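Local coordinates for protein putative esterase (Bacteroides intestinalis DSM 17393, PDB 5VOL) that is a carbohydrate esterase family 1 enzyme, a ferulic acid esterase that acts on arabinoxylan in synergy with cognate xylanases, at residues Q234-N238 with A239-C243; M200-D203 with E204-A208; L265-V268 with T269-F272. All blocks are in the same frame, centred on the assembly; numbering follows the deposited sequence.

Contact 1 (Q234-N238 with A239-C243)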
loop_
_atom_site.group_PDB
_atom_site.type_symbol
_atom_site.label_atom_id
_atom_site.label_comp_id
_atom_site.label_asym_id
_atom_site.label_seq_id
_atom_site.Cartn_x
_atom_site.Cartn_y
_atom_site.Cartn_z
ATOM N N GLN C 234 11.016 8.209 20.586
ATOM C CA GLN C 234 11.634 9.489 20.915
ATOM C C GLN C 234 12.973 9.295 21.646
ATOM O O GLN C 234 13.966 9.942 21.297
ATOM C CB GLN C 234 10.672 10.350 21.736
ATOM C CG GLN C 234 9.516 10.902 20.884
ATOM C CD GLN C 234 8.458 11.626 21.690
ATOM O OE1 GLN C 234 8.159 11.256 22.834
ATOM N NE2 GLN C 234 7.864 12.662 21.090
ATOM N N ALA C 235 13.018 8.380 22.614
ATOM C CA ALA C 235 14.279 8.084 23.311
ATOM C C ALA C 235 15.352 7.552 22.353
ATOM O O ALA C 235 16.507 7.962 22.416
ATOM C CB ALA C 235 14.050 7.091 24.445
ATOM N N MET C 236 14.968 6.634 21.471
ATOM C CA MET C 236 15.894 6.095 20.476
ATOM C C MET C 236 16.449 7.204 19.564
ATOM O O MET C 236 17.664 7.361 19.422
ATOM C CB MET C 236 15.200 5.027 19.628
ATOM C CG MET C 236 14.910 3.735 20.372
ATOM S SD MET C 236 16.386 2.732 20.600
ATOM C CE MET C 236 16.454 1.853 19.035
ATOM N N ARG C 237 15.545 7.962 18.951
ATOM C CA ARG C 237 15.917 9.045 18.051
ATOM C C ARG C 237 16.814 10.049 18.769
ATOM O O ARG C 237 17.873 10.415 18.265
ATOM C CB ARG C 237 14.663 9.735 17.507
ATOM C CG ARG C 237 14.903 10.750 16.403
ATOM C CD ARG C 237 13.694 11.674 16.299
ATOM N NE ARG C 237 13.425 12.296 17.595
ATOM C CZ ARG C 237 12.275 12.864 17.937
ATOM N NH1 ARG C 237 11.265 12.911 17.079
ATOM N NH2 ARG C 237 12.133 13.391 19.144
ATOM N N ASN C 238 16.398 10.482 19.957
ATOM C CA ASN C 238 17.165 11.463 20.717
ATOM C C ASN C 238 18.538 10.947 21.106
ATOM O O ASN C 238 19.453 11.732 21.352
ATOM C CB ASN C 238 16.409 11.887 21.974
ATOM C CG ASN C 238 15.141 12.663 21.656
ATOM O OD1 ASN C 238 14.980 13.185 20.550
ATOM N ND2 ASN C 238 14.231 12.736 22.624
ATOM N N ALA C 239 18.668 9.626 21.170
ATOM C CA ALA C 239 19.917 8.992 21.551
ATOM C C ALA C 239 20.793 8.707 20.329
ATOM O O ALA C 239 21.914 8.216 20.459
ATOM C CB ALA C 239 19.641 7.708 22.315
ATOM N N GLY C 240 20.279 9.003 19.140
ATOM C CA GLY C 240 21.025 8.754 17.919
ATOM C C GLY C 240 21.142 7.277 17.595
ATOM O O GLY C 240 22.170 6.821 17.097
ATOM N N VAL C 241 20.091 6.524 17.906
ATOM C CA VAL C 241 20.008 5.113 17.553
ATOM C C VAL C 241 18.989 4.953 16.422
ATOM O O VAL C 241 17.795 5.176 16.626
ATOM C CB VAL C 241 19.591 4.236 18.761
ATOM C CG1 VAL C 241 19.658 2.760 18.399
ATOM C CG2 VAL C 241 20.477 4.530 19.963
ATOM N N PRO C 242 19.461 4.600 15.217
ATOM C CA PRO C 242 18.550 4.481 14.067
ATOM C C PRO C 242 17.396 3.514 14.327
ATOM O O PRO C 242 17.614 2.400 14.810
ATOM C CB PRO C 242 19.465 3.961 12.957
ATOM C CG PRO C 242 20.814 4.575 13.293
ATOM C CD PRO C 242 20.877 4.470 14.817
ATOM N N CYS C 243 16.186 3.956 14.001
ATOM C CA CYS C 243 14.972 3.206 14.281
ATOM C C CYS C 243 13.864 3.635 13.307
ATOM O O CYS C 243 13.657 4.825 13.118
ATOM C CB CYS C 243 14.536 3.448 15.734
ATOM S SG CYS C 243 13.158 2.440 16.319
#

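Contact 2 (M200-D203 with E204-A208)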
loop_
_atom_site.group_PDB
_atom_site.type_symbol
_atom_site.label_atom_id
_atom_site.label_comp_id
_atom_site.label_asym_id
_atom_site.label_seq_id
_atom_site.Cartn_x
_atom_site.Cartn_y
_atom_site.Cartn_z
ATOM N N MET C 200 16.675 5.353 27.857
ATOM C CA MET C 200 16.805 6.650 28.529
ATOM C C MET C 200 18.050 6.753 29.401
ATOM O O MET C 200 18.664 7.812 29.482
ATOM C CB MET C 200 15.586 6.926 29.401
ATOM C CG MET C 200 14.264 6.824 28.691
ATOM S SD MET C 200 13.457 8.419 28.648
ATOM C CE MET C 200 14.480 9.240 27.423
ATOM N N GLU C 201 18.403 5.651 30.054
ATOM C CA GLU C 201 19.525 5.629 30.986
ATOM C C GLU C 201 20.820 5.193 30.313
ATOM O O GLU C 201 21.833 4.988 30.974
ATOM C CB GLU C 201 19.213 4.695 32.163
ATOM C CG GLU C 201 19.227 3.227 31.780
ATOM C CD GLU C 201 18.675 2.318 32.865
ATOM O OE1 GLU C 201 18.180 2.837 33.893
ATOM O OE2 GLU C 201 18.736 1.082 32.679
ATOM N N ALA C 202 20.798 5.058 28.992
ATOM C CA ALA C 202 21.960 4.544 28.271
ATOM C C ALA C 202 23.185 5.460 28.367
ATOM O O ALA C 202 23.069 6.682 28.247
ATOM C CB ALA C 202 21.601 4.321 26.804
ATOM N N ASP C 203 24.359 4.870 28.577
ATOM C CA ASP C 203 25.607 5.611 28.397
ATOM C C ASP C 203 26.094 5.413 26.966
ATOM O O ASP C 203 25.445 4.726 26.178
ATOM C CB ASP C 203 26.678 5.170 29.397
ATOM C CG ASP C 203 26.957 3.681 29.348
ATOM O OD1 ASP C 203 26.530 3.011 28.385
ATOM O OD2 ASP C 203 27.617 3.173 30.279
ATOM N N GLU C 204 27.240 5.994 26.634
ATOM C CA GLU C 204 27.730 5.937 25.268
ATOM C C GLU C 204 27.996 4.493 24.826
ATOM O O GLU C 204 27.717 4.127 23.682
ATOM C CB GLU C 204 28.990 6.791 25.123
ATOM C CG GLU C 204 29.381 7.035 23.686
ATOM C CD GLU C 204 28.210 7.532 22.849
ATOM O OE1 GLU C 204 27.464 8.425 23.324
ATOM O OE2 GLU C 204 28.034 7.014 21.721
ATOM N N ASP C 205 28.506 3.665 25.731
ATOM C CA ASP C 205 28.769 2.265 25.400
ATOM C C ASP C 205 27.478 1.536 25.040
ATOM O O ASP C 205 27.441 0.737 24.107
ATOM C CB ASP C 205 29.454 1.536 26.563
ATOM C CG ASP C 205 30.909 1.936 26.738
ATOM O OD1 ASP C 205 31.542 2.346 25.739
ATOM O OD2 ASP C 205 31.419 1.837 27.877
ATOM N N ARG C 206 26.422 1.801 25.800
ATOM C CA ARG C 206 25.160 1.115 25.566
ATOM C C ARG C 206 24.570 1.535 24.220
ATOM O O ARG C 206 24.125 0.692 23.449
ATOM C CB ARG C 206 24.180 1.392 26.690
ATOM C CG ARG C 206 22.801 0.831 26.423
ATOM C CD ARG C 206 21.909 0.997 27.627
ATOM N NE ARG C 206 22.195 -0.019 28.637
ATOM C CZ ARG C 206 21.534 -0.116 29.779
ATOM N NH1 ARG C 206 20.559 0.747 30.040
ATOM N NH2 ARG C 206 21.850 -1.067 30.654
ATOM N N LYS C 207 24.591 2.836 23.946
ATOM C CA LYS C 207 24.131 3.367 22.671
ATOM C C LYS C 207 24.813 2.700 21.480
ATOM O O LYS C 207 24.149 2.358 20.505
ATOM C CB LYS C 207 24.349 4.875 22.620
ATOM C CG LYS C 207 23.559 5.620 23.668
ATOM C CD LYS C 207 23.824 7.099 23.583
ATOM C CE LYS C 207 23.093 7.861 24.660
ATOM N NZ LYS C 207 23.487 9.295 24.607
ATOM N N ALA C 208 26.124 2.493 21.569
ATOM C CA ALA C 208 26.865 1.816 20.510
ATOM C C ALA C 208 26.391 0.387 20.329
ATOM O O ALA C 208 26.281 -0.103 19.198
ATOM C CB ALA C 208 28.377 1.831 20.802
#

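Contact 3 (L265-V268 with T269-F272)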
loop_
_atom_site.group_PDB
_atom_site.type_symbol
_atom_site.label_atom_id
_atom_site.label_comp_id
_atom_site.label_asym_id
_atom_site.label_seq_id
_atom_site.Cartn_x
_atom_site.Cartn_y
_atom_site.Cartn_z
ATOM N N LEU C 265 8.469 -9.372 7.704
ATOM C CA LEU C 265 9.216 -10.437 7.049
ATOM C C LEU C 265 10.198 -9.916 5.984
ATOM O O LEU C 265 11.363 -10.358 5.942
ATOM C CB LEU C 265 8.246 -11.457 6.460
ATOM C CG LEU C 265 7.453 -12.178 7.570
ATOM C CD1 LEU C 265 6.379 -13.071 6.962
ATOM C CD2 LEU C 265 8.406 -12.992 8.483
ATOM N N PRO C 266 9.767 -8.958 5.146
ATOM C CA PRO C 266 10.774 -8.376 4.234
ATOM C C PRO C 266 11.866 -7.595 4.963
ATOM O O PRO C 266 13.011 -7.577 4.512
ATOM C CB PRO C 266 9.945 -7.434 3.328
ATOM C CG PRO C 266 8.563 -8.056 3.312
ATOM C CD PRO C 266 8.387 -8.606 4.756
ATOM N N PHE C 267 11.512 -6.953 6.073
ATOM C CA PHE C 267 12.462 -6.189 6.874
ATOM C C PHE C 267 13.601 -7.058 7.406
ATOM O O PHE C 267 14.766 -6.746 7.178
ATOM C CB PHE C 267 11.741 -5.498 8.034
ATOM C CG PHE C 267 12.660 -4.972 9.109
ATOM C CD1 PHE C 267 13.478 -3.866 8.878
ATOM C CD2 PHE C 267 12.670 -5.556 10.368
ATOM C CE1 PHE C 267 14.316 -3.374 9.872
ATOM C CE2 PHE C 267 13.509 -5.067 11.380
ATOM C CZ PHE C 267 14.329 -3.974 11.129
ATOM N N VAL C 268 13.287 -8.143 8.116
ATOM C CA VAL C 268 14.372 -8.980 8.644
ATOM C C VAL C 268 15.152 -9.631 7.497
ATOM O O VAL C 268 16.368 -9.828 7.590
ATOM C CB VAL C 268 13.858 -10.064 9.635
ATOM C CG1 VAL C 268 13.144 -9.396 10.796
ATOM C CG2 VAL C 268 12.928 -11.035 8.952
ATOM N N THR C 269 14.464 -9.943 6.403
ATOM C CA THR C 269 15.141 -10.518 5.244
ATOM C C THR C 269 16.225 -9.570 4.736
ATOM O O THR C 269 17.327 -10.000 4.403
ATOM C CB THR C 269 14.150 -10.841 4.124
ATOM O OG1 THR C 269 13.346 -11.949 4.530
ATOM C CG2 THR C 269 14.878 -11.210 2.811
ATOM N N ARG C 270 15.919 -8.279 4.705
ATOM C CA ARG C 270 16.907 -7.269 4.343
ATOM C C ARG C 270 18.108 -7.282 5.285
ATOM O O ARG C 270 19.255 -7.252 4.835
ATOM C CB ARG C 270 16.274 -5.875 4.334
ATOM C CG ARG C 270 15.478 -5.592 3.073
ATOM C CD ARG C 270 15.091 -4.140 2.955
ATOM N NE ARG C 270 14.199 -3.655 4.006
ATOM C CZ ARG C 270 12.874 -3.732 3.951
ATOM N NH1 ARG C 270 12.275 -4.310 2.914
ATOM N NH2 ARG C 270 12.145 -3.244 4.940
ATOM N N ILE C 271 17.849 -7.333 6.594
ATOM C CA ILE C 271 18.936 -7.269 7.563
ATOM C C ILE C 271 19.791 -8.542 7.568
ATOM O O ILE C 271 20.998 -8.469 7.791
ATOM C CB ILE C 271 18.400 -6.996 8.995
ATOM C CG1 ILE C 271 17.437 -5.809 8.978
ATOM C CG2 ILE C 271 19.546 -6.682 9.938
ATOM C CD1 ILE C 271 18.050 -4.544 8.382
ATOM N N PHE C 272 19.183 -9.702 7.336
ATOM C CA PHE C 272 19.929 -10.962 7.335
ATOM C C PHE C 272 21.127 -10.861 6.381
ATOM O O PHE C 272 20.971 -10.307 5.274
ATOM C CB PHE C 272 19.037 -12.136 6.899
ATOM C CG PHE C 272 18.018 -12.579 7.927
ATOM C CD1 PHE C 272 18.257 -12.454 9.286
ATOM C CD2 PHE C 272 16.827 -13.148 7.513
ATOM C CE1 PHE C 272 17.323 -12.883 10.219
ATOM C CE2 PHE C 272 15.886 -13.575 8.422
ATOM C CZ PHE C 272 16.135 -13.438 9.792
#

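Contact 1 (Q234-N238 with A239-C243)
A Schellman motif closes helix 226-238, with Met236 and Arg237 reaching forward to Val241 and Gly240 as the chain turns toward strand 244-246. Gly240 is the first residue to leave helical geometry, and its positive phi (71°) swings the backbone back over the last turn. Two bonds fix this reversal. Val241 N donates to Met236 O at 3.0 Å, a nearly straight bond with an N-H...O angle of 167°, and Gly240 N donates to Arg237 O at 2.9 Å, arriving from above the carbonyl plane. The bonds from Ala239 N to the carbonyls of Ala235 and Met236 are weak.

The turn also brings together apolar side chains from before and after the glycine. Met236 sets out with CG anti to its carbonyl carbon and then bends at both chi2 and chi3, a shape that curls CE over Val241. Its methyl carbon CE meets Val241 CG1 at 3.4 Å, tighter than ordinary van der Waals packing, while SD lies 3.9 Å from the same branch. The same Met236 CE also lies 4.1 Å from Cys243 CB. Trp215 of strand 214-218 touches all three of these side chains and joins the cluster to the central sheet.

On the outer side of the helix the Arg237 guanidinium holds Asn238 OD1 in its plane, with NH2 donating at 3.2 Å and NE adding a weak bond. The stronger partner of NH2 is Asp227 of the second subunit, a salt bridge that takes this last turn into the assembly interface. A C-terminal glycine at positive phi with the two bonds back into the last turn defines the Schellman motif, which here ends helix 226-238 ahead of strand 244-246, at one edge of the sheet of this alpha/beta-hydrolase fold.

Contact 2 (M200-D203 with E204-A208)
Arg206 lies back along Asp203, Ala202 and Glu201, meeting them in that order from CB to its tip. CB sits 3.3 Å from Asp203 OD1, the oxygen that also accepts the backbone N of Arg206. From there CG leaves anti to the backbone N, which carries the chain away from the aspartate and over Ala202. Ala202 CB packs against Arg206 CG and, more closely, against Arg206 CD at 3.4 Å. A bend at chi3 then turns the guanidinium toward Glu201. At the tip, NH1 donates to Glu201 OE2 at 3.2 Å in a salt bridge with an N-H...O angle of 165°. The carboxylate oxygen lies in the guanidinium plane and uses its anti lone pair, although the two flat groups are turned 40° against each other.

Both ends of this bridge have further partners in helix 195-200: Lys197 forms a salt bridge with the same OE2, while Tyr198 accepts from NH1 through its carbonyl and takes part in a cation-pi contact with Arg206. The charged pair is thereby tied to the preceding helix as well as to the loop.

Asp203 is the N-cap of helix 204-210. Its chi1 of 56° places CG between the backbone N and the carbonyl carbon, and OD1 thereby reaches forward to Arg206 N at 2.9 Å, supplying an acceptor to an amide of the first turn. The carboxylate may also interact favourably with the dipole of the helix start. The regular helical bonding begins with the same residue, since Lys207 N donates to Asp203 O at 3.0 Å. The extended aliphatic chain of Lys207 runs past that carbonyl, CG lying 3.9 Å from Ala202 CB and CE near Ala202 O.

Contact 3 (L265-V268 with T269-F272)
Thr269 grips the carbonyl of Leu265 twice: its backbone N and its OG1 reach Leu265 O from opposite faces of the carbonyl plane, OG1 at 2.9 Å. With OG1 anti to the carbonyl carbon (chi1 -70°), the hydroxyl lies back along the helix, where it is also hydrogen-bonded to Cys80 N.

Arg270 continues the helical bonding to Pro266 O and folds its side chain back over the preceding turn. One guanidinium face lies over Pro266 O and Phe267 CA, with NH2 3.5 Å from that CA; Gly77 of the third subunit packs nearby.

Ile271 donates its N to Phe267 O and sets CG1 over one face of the Phe267 ring, 4.1 Å from CE1 and offset toward the rim. Ala158 of strand 158-162 touches both side chains.

Phe272 N makes a 2.8 Å bond to Val268 O, and the same oxygen lies over one face of its ring, 3.2 Å from CG. The ring runs alongside Val268, with CE2 3.9 Å from CG2, and both side chains pack on Ala134. An alanine in place of Phe272 is likely to open a gap beside Val268 CG2 and uncover the Val268 carbonyl oxygen that the ring covers. These are mostly i to i+4 contacts, of the kind that run along an alpha helix, at the end of helix 254-271, packed against the central sheet of an alpha/beta-hydrolase fold.

From the N terminus the three contacts come in series, without nesting or crossing, and each joins neighbouring residues. Contact 2 comes first, at the short connection from helix 195-200 into helix 204-210. After strand 214-218, contact 1 ends helix 226-238 and leads into edge strand 244-246. The two lie with centres about 11 Å apart and touch: Ala235 CB packs on Met200 CE at 3.7 Å, and Ala239 O lies near Lys207 CD. Contact 3, in the last turns of helix 254-271, stands apart, its nearest atoms about 8 Å from contact 1 and about 13 Å from contact 2, and joins the C-terminal helix to strands 133-138 and 158-162.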